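Local coordinates for protein serine racemase (Enterococcus faecalis, PDB 4ECL) that belongs to the alanine racemase family and forms the cytoplasmic part of VanTG, pairing a TIM-barrel domain with a C-terminal beta domain, at residues Val154-Leu167 / Ile196-Tyr210. Sequence-based numbering, arbitrary orientation.
Sequences VAGIFTHLCAADSL and IPKVHIQSSYGLLNY. With SO4 (sulfate ion), chain G.
Phe158 and His200 sit side by side on one face of a parallel strand pair, their rings only 8° from parallel yet slid apart until they barely overlap. Both carry CG between the backbone N and the carbonyl carbon (chi1 75° and 49°), which points them the same way. The histidine presents a face to the phenylalanine's methylene: Phe158 CB stands 3.3 Å from the centroid of the His200 ring, a CH-pi contact. His200 ND1 and NE2 are hydrogen-bonded to Arg219 and His123, which should fix the ring's rotation. Between the strands, Ile157 N bonds Lys198 O at 2.9 Å, and Thr159 N continues the ladder to His200 O. These neighbouring TIM-barrel strands are joined through helix 169-191 in a beta-alpha-beta crossover. On the helix-facing side, Ile157 CG2 packs against Pro197 CG at 3.8 Å. Beyond the strands the two backbones part, and water 2 bridges Leu161 N and Ile201 O. Ser204, starting helix 204-209, binds a sulfate ion through N and OG. Asn209 can be followed outward: CB lies 3.3 Å from Ala164 O; CG is still nearest that oxygen, with Leu167 CD2 at 4.1 Å; ND2 donates to a lone pair of Ala164 O at 2.9 Å; and OD1, near Leu167 CD1, accepts from Lys236 N. Asp165 CB lies over one face of the Tyr205 ring, offset toward its rim, 3.7 Å from the centroid.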
loop_
_atom_site.group_PDB
_atom_site.type_symbol
_atom_site.label_atom_id
_atom_site.label_comp_id
_atom_site.label_asym_id
_atom_site.label_seq_id
_atom_site.Cartn_x
_atom_site.Cartn_y
_atom_site.Cartn_z
ATOM N N VAL A 154 -32.635 -2.215 -14.522
ATOM C CA VAL A 154 -31.928 -3.340 -13.923
ATOM C C VAL A 154 -31.528 -4.338 -15.011
ATOM O O VAL A 154 -32.378 -4.972 -15.640
ATOM C CB VAL A 154 -32.753 -3.998 -12.809
ATOM C CG1 VAL A 154 -31.959 -5.077 -12.117
ATOM C CG2 VAL A 154 -33.165 -2.952 -11.807
ATOM N N ALA A 155 -30.222 -4.447 -15.242
ATOM C CA ALA A 155 -29.686 -5.246 -16.341
ATOM C C ALA A 155 -29.064 -6.545 -15.830
ATOM O O ALA A 155 -28.645 -7.401 -16.606
ATOM C CB ALA A 155 -28.656 -4.429 -17.137
ATOM N N GLY A 156 -29.005 -6.683 -14.512
ATOM C CA GLY A 156 -28.500 -7.899 -13.919
ATOM C C GLY A 156 -28.843 -8.050 -12.459
ATOM O O GLY A 156 -29.323 -7.121 -11.803
ATOM N N ILE A 157 -28.601 -9.242 -11.942
ATOM C CA ILE A 157 -28.862 -9.535 -10.547
ATOM C C ILE A 157 -27.785 -10.518 -10.118
ATOM O O ILE A 157 -27.451 -11.436 -10.860
ATOM C CB ILE A 157 -30.289 -10.106 -10.346
ATOM C CG1 ILE A 157 -30.450 -10.697 -8.953
ATOM C CG2 ILE A 157 -30.612 -11.142 -11.387
ATOM C CD1 ILE A 157 -31.899 -10.888 -8.570
ATOM N N PHE A 158 -27.212 -10.314 -8.940
ATOM C CA PHE A 158 -26.065 -11.116 -8.560
ATOM C C PHE A 158 -25.899 -11.295 -7.069
ATOM O O PHE A 158 -26.548 -10.605 -6.282
ATOM C CB PHE A 158 -24.782 -10.555 -9.196
ATOM C CG PHE A 158 -24.243 -9.284 -8.560
ATOM C CD1 PHE A 158 -24.780 -8.041 -8.876
ATOM C CD2 PHE A 158 -23.146 -9.334 -7.714
ATOM C CE1 PHE A 158 -24.263 -6.882 -8.322
ATOM C CE2 PHE A 158 -22.614 -8.177 -7.156
ATOM C CZ PHE A 158 -23.165 -6.951 -7.459
ATOM N N THR A 159 -25.032 -12.239 -6.699
ATOM C CA THR A 159 -24.649 -12.447 -5.309
ATOM C C THR A 159 -23.184 -12.891 -5.207
ATOM O O THR A 159 -22.561 -13.217 -6.214
ATOM C CB THR A 159 -25.592 -13.459 -4.607
ATOM O OG1 THR A 159 -25.408 -13.400 -3.179
ATOM C CG2 THR A 159 -25.357 -14.877 -5.126
ATOM N N HIS A 160 -22.629 -12.872 -3.999
ATOM C CA HIS A 160 -21.263 -13.326 -3.770
ATOM C C HIS A 160 -21.275 -14.542 -2.859
ATOM O O HIS A 160 -21.972 -14.549 -1.842
ATOM C CB HIS A 160 -20.423 -12.224 -3.111
ATOM C CG HIS A 160 -19.644 -11.389 -4.081
ATOM N ND1 HIS A 160 -20.185 -10.302 -4.734
ATOM C CD2 HIS A 160 -18.361 -11.483 -4.509
ATOM C CE1 HIS A 160 -19.271 -9.759 -5.519
ATOM N NE2 HIS A 160 -18.156 -10.459 -5.403
ATOM N N LEU A 161 -20.496 -15.561 -3.214
ATOM C CA LEU A 161 -20.356 -16.746 -2.371
ATOM C C LEU A 161 -19.282 -16.536 -1.310
ATOM O O LEU A 161 -18.208 -16.001 -1.593
ATOM C CB LEU A 161 -20.029 -17.966 -3.220
ATOM C CG LEU A 161 -21.038 -18.253 -4.327
ATOM C CD1 LEU A 161 -20.514 -19.364 -5.265
ATOM C CD2 LEU A 161 -22.399 -18.627 -3.723
ATOM N N CYS A 162 -19.576 -16.963 -0.085
ATOM C CA CYS A 162 -18.643 -16.786 1.022
ATOM C C CYS A 162 -17.411 -17.666 0.965
ATOM O O CYS A 162 -16.320 -17.226 1.305
ATOM C CB CYS A 162 -19.346 -17.043 2.347
ATOM S SG CYS A 162 -20.449 -15.718 2.803
ATOM N N ALA A 163 -17.590 -18.918 0.572
ATOM C CA ALA A 163 -16.548 -19.919 0.779
ATOM C C ALA A 163 -16.481 -20.937 -0.351
ATOM O O ALA A 163 -16.358 -22.140 -0.108
ATOM C CB ALA A 163 -16.779 -20.632 2.113
ATOM N N ALA A 164 -16.551 -20.454 -1.585
ATOM C CA ALA A 164 -16.510 -21.330 -2.740
ATOM C C ALA A 164 -15.115 -21.931 -2.883
ATOM O O ALA A 164 -14.920 -22.893 -3.627
ATOM C CB ALA A 164 -16.897 -20.566 -4.000
ATOM N N ASP A 165 -14.156 -21.349 -2.164
ATOM C CA ASP A 165 -12.760 -21.748 -2.252
ATOM C C ASP A 165 -12.445 -22.900 -1.312
ATOM O O ASP A 165 -11.303 -23.348 -1.236
ATOM C CB ASP A 165 -11.844 -20.561 -1.928
ATOM C CG ASP A 165 -12.082 -20.001 -0.532
ATOM O OD1 ASP A 165 -13.213 -20.127 -0.019
ATOM O OD2 ASP A 165 -11.139 -19.432 0.054
ATOM N N SER A 166 -13.452 -23.378 -0.590
ATOM C CA SER A 166 -13.223 -24.419 0.407
ATOM C C SER A 166 -14.094 -25.642 0.178
ATOM O O SER A 166 -15.312 -25.535 0.008
ATOM C CB SER A 166 -13.451 -23.882 1.820
ATOM O OG SER A 166 -13.505 -24.953 2.747
ATOM N N LEU A 167 -13.467 -26.810 0.177
ATOM C CA LEU A 167 -14.201 -28.045 -0.040
ATOM C C LEU A 167 -14.439 -28.792 1.268
ATOM O O LEU A 167 -14.649 -30.001 1.267
ATOM C CB LEU A 167 -13.501 -28.919 -1.085
ATOM C CG LEU A 167 -13.500 -28.287 -2.483
ATOM C CD1 LEU A 167 -12.810 -29.181 -3.486
ATOM C CD2 LEU A 167 -14.924 -27.964 -2.938
ATOM N N ILE A 196 -36.272 -12.471 -15.821
ATOM C CA ILE A 196 -34.975 -12.320 -15.168
ATOM C C ILE A 196 -33.909 -11.723 -16.099
ATOM O O ILE A 196 -33.782 -12.133 -17.253
ATOM C CB ILE A 196 -34.491 -13.687 -14.623
ATOM C CG1 ILE A 196 -35.616 -14.377 -13.848
ATOM C CG2 ILE A 196 -33.248 -13.536 -13.751
ATOM C CD1 ILE A 196 -36.169 -13.555 -12.692
ATOM N N PRO A 197 -33.147 -10.738 -15.602
ATOM C CA PRO A 197 -32.003 -10.204 -16.361
ATOM C C PRO A 197 -30.771 -11.120 -16.294
ATOM O O PRO A 197 -30.895 -12.284 -15.903
ATOM C CB PRO A 197 -31.717 -8.877 -15.660
ATOM C CG PRO A 197 -32.145 -9.109 -14.248
ATOM C CD PRO A 197 -33.372 -9.997 -14.349
ATOM N N LYS A 198 -29.602 -10.607 -16.679
ATOM C CA LYS A 198 -28.370 -11.384 -16.601
ATOM C C LYS A 198 -28.028 -11.765 -15.164
ATOM O O LYS A 198 -28.215 -10.981 -14.230
ATOM C CB LYS A 198 -27.208 -10.626 -17.249
ATOM C CG LYS A 198 -27.477 -10.253 -18.700
ATOM C CD LYS A 198 -26.227 -9.726 -19.389
ATOM C CE LYS A 198 -26.441 -9.616 -20.891
ATOM N NZ LYS A 198 -25.138 -9.439 -21.599
ATOM N N VAL A 199 -27.529 -12.983 -14.994
ATOM C CA VAL A 199 -27.222 -13.510 -13.670
ATOM C C VAL A 199 -25.724 -13.750 -13.489
ATOM O O VAL A 199 -25.054 -14.256 -14.397
ATOM C CB VAL A 199 -27.961 -14.842 -13.443
ATOM C CG1 VAL A 199 -27.501 -15.511 -12.161
ATOM C CG2 VAL A 199 -29.487 -14.620 -13.426
ATOM N N HIS A 200 -25.196 -13.400 -12.317
ATOM C CA HIS A 200 -23.863 -13.860 -11.956
ATOM C C HIS A 200 -23.719 -14.148 -10.464
ATOM O O HIS A 200 -24.246 -13.436 -9.632
ATOM C CB HIS A 200 -22.756 -12.942 -12.506
ATOM C CG HIS A 200 -22.960 -11.477 -12.238
ATOM N ND1 HIS A 200 -22.197 -10.772 -11.333
ATOM C CD2 HIS A 200 -23.802 -10.576 -12.800
ATOM C CE1 HIS A 200 -22.575 -9.504 -11.329
ATOM N NE2 HIS A 200 -23.553 -9.361 -12.205
ATOM N N ILE A 201 -23.005 -15.218 -10.152
ATOM C CA ILE A 201 -22.920 -15.764 -8.804
ATOM C C ILE A 201 -21.451 -16.046 -8.492
ATOM O O ILE A 201 -21.015 -15.970 -7.341
ATOM C CB ILE A 201 -23.718 -17.101 -8.747
ATOM C CG1 ILE A 201 -25.214 -16.830 -8.883
ATOM C CG2 ILE A 201 -23.468 -17.884 -7.462
ATOM C CD1 ILE A 201 -25.991 -18.066 -9.333
ATOM N N GLN A 202 -20.685 -16.362 -9.535
ATOM C CA GLN A 202 -19.322 -16.867 -9.352
ATOM C C GLN A 202 -18.208 -15.835 -9.451
ATOM O O GLN A 202 -18.184 -14.969 -10.340
ATOM C CB GLN A 202 -19.020 -17.982 -10.359
ATOM C CG GLN A 202 -19.964 -19.162 -10.298
ATOM C CD GLN A 202 -20.185 -19.753 -11.655
ATOM O OE1 GLN A 202 -20.838 -19.140 -12.505
ATOM N NE2 GLN A 202 -19.606 -20.929 -11.894
ATOM N N SER A 203 -17.266 -15.961 -8.529
ATOM C CA SER A 203 -15.965 -15.351 -8.696
ATOM C C SER A 203 -15.014 -16.468 -9.123
ATOM O O SER A 203 -15.487 -17.513 -9.578
ATOM C CB SER A 203 -15.527 -14.678 -7.397
ATOM O OG SER A 203 -16.365 -13.574 -7.127
ATOM N N SER A 204 -13.696 -16.263 -8.981
ATOM C CA SER A 204 -12.701 -17.253 -9.441
ATOM C C SER A 204 -12.955 -18.670 -8.930
ATOM O O SER A 204 -12.987 -19.616 -9.705
ATOM C CB SER A 204 -11.261 -16.852 -9.056
ATOM O OG SER A 204 -10.820 -15.682 -9.735
ATOM N N TYR A 205 -13.101 -18.832 -7.622
ATOM C CA TYR A 205 -13.298 -20.173 -7.081
ATOM C C TYR A 205 -14.707 -20.730 -7.363
ATOM O O TYR A 205 -14.939 -21.942 -7.290
ATOM C CB TYR A 205 -12.957 -20.208 -5.590
ATOM C CG TYR A 205 -11.468 -20.160 -5.331
ATOM C CD1 TYR A 205 -10.691 -21.312 -5.411
ATOM C CD2 TYR A 205 -10.837 -18.964 -5.022
ATOM C CE1 TYR A 205 -9.317 -21.280 -5.180
ATOM C CE2 TYR A 205 -9.464 -18.917 -4.787
ATOM C CZ TYR A 205 -8.709 -20.077 -4.868
ATOM O OH TYR A 205 -7.345 -20.029 -4.633
ATOM N N GLY A 206 -15.637 -19.840 -7.696
ATOM C CA GLY A 206 -16.981 -20.254 -8.076
ATOM C C GLY A 206 -16.924 -21.031 -9.377
ATOM O O GLY A 206 -17.579 -22.069 -9.537
ATOM N N LEU A 207 -16.137 -20.512 -10.313
ATOM C CA LEU A 207 -15.844 -21.217 -11.562
ATOM C C LEU A 207 -15.080 -22.511 -11.293
ATOM O O LEU A 207 -15.472 -23.575 -11.760
ATOM C CB LEU A 207 -15.021 -20.332 -12.503
ATOM C CG LEU A 207 -14.553 -21.004 -13.792
ATOM C CD1 LEU A 207 -15.729 -21.661 -14.543
ATOM C CD2 LEU A 207 -13.850 -19.986 -14.669
ATOM N N LEU A 208 -13.987 -22.414 -10.543
ATOM C CA LEU A 208 -13.110 -23.566 -10.307
ATOM C C LEU A 208 -13.765 -24.692 -9.514
ATOM O O LEU A 208 -13.491 -25.868 -9.760
ATOM C CB LEU A 208 -11.831 -23.136 -9.579
ATOM C CG LEU A 208 -10.900 -22.159 -10.289
ATOM C CD1 LEU A 208 -9.707 -21.835 -9.384
ATOM C CD2 LEU A 208 -10.441 -22.732 -11.622
ATOM N N ASN A 209 -14.598 -24.328 -8.544
ATOM C CA ASN A 209 -15.186 -25.312 -7.637
ATOM C C ASN A 209 -16.686 -25.584 -7.845
ATOM O O ASN A 209 -17.216 -26.591 -7.356
ATOM C CB ASN A 209 -14.889 -24.927 -6.183
ATOM C CG ASN A 209 -13.490 -25.343 -5.748
ATOM O OD1 ASN A 209 -12.991 -26.381 -6.174
ATOM N ND2 ASN A 209 -12.851 -24.532 -4.906
ATOM N N TYR A 210 -17.362 -24.685 -8.558
ATOM C CA TYR A 210 -18.779 -24.865 -8.879
ATOM C C TYR A 210 -19.019 -24.638 -10.379
ATOM O O TYR A 210 -19.849 -23.819 -10.779
ATOM C CB TYR A 210 -19.657 -23.957 -7.978
ATOM C CG TYR A 210 -19.548 -24.375 -6.529
ATOM C CD1 TYR A 210 -18.498 -23.929 -5.735
ATOM C CD2 TYR A 210 -20.455 -25.270 -5.972
ATOM C CE1 TYR A 210 -18.366 -24.343 -4.424
ATOM C CE2 TYR A 210 -20.332 -25.687 -4.650
ATOM C CZ TYR A 210 -19.284 -25.220 -3.885
ATOM O OH TYR A 210 -19.135 -25.631 -2.578
HETATM S S SO4 G . -11.686 -13.315 -6.920
HETATM O O1 SO4 G . -12.712 -12.308 -6.626
HETATM O O2 SO4 G . -11.918 -13.860 -8.257
HETATM O O3 SO4 G . -10.382 -12.661 -6.861
HETATM O O4 SO4 G . -11.736 -14.371 -5.914
HETATM O O HOH W 1 -15.915 -10.188 -7.362
HETATM O O HOH W 2 -19.078 -15.131 -5.597
HETATM O O HOH W 3 -17.450 -24.461 -0.815
#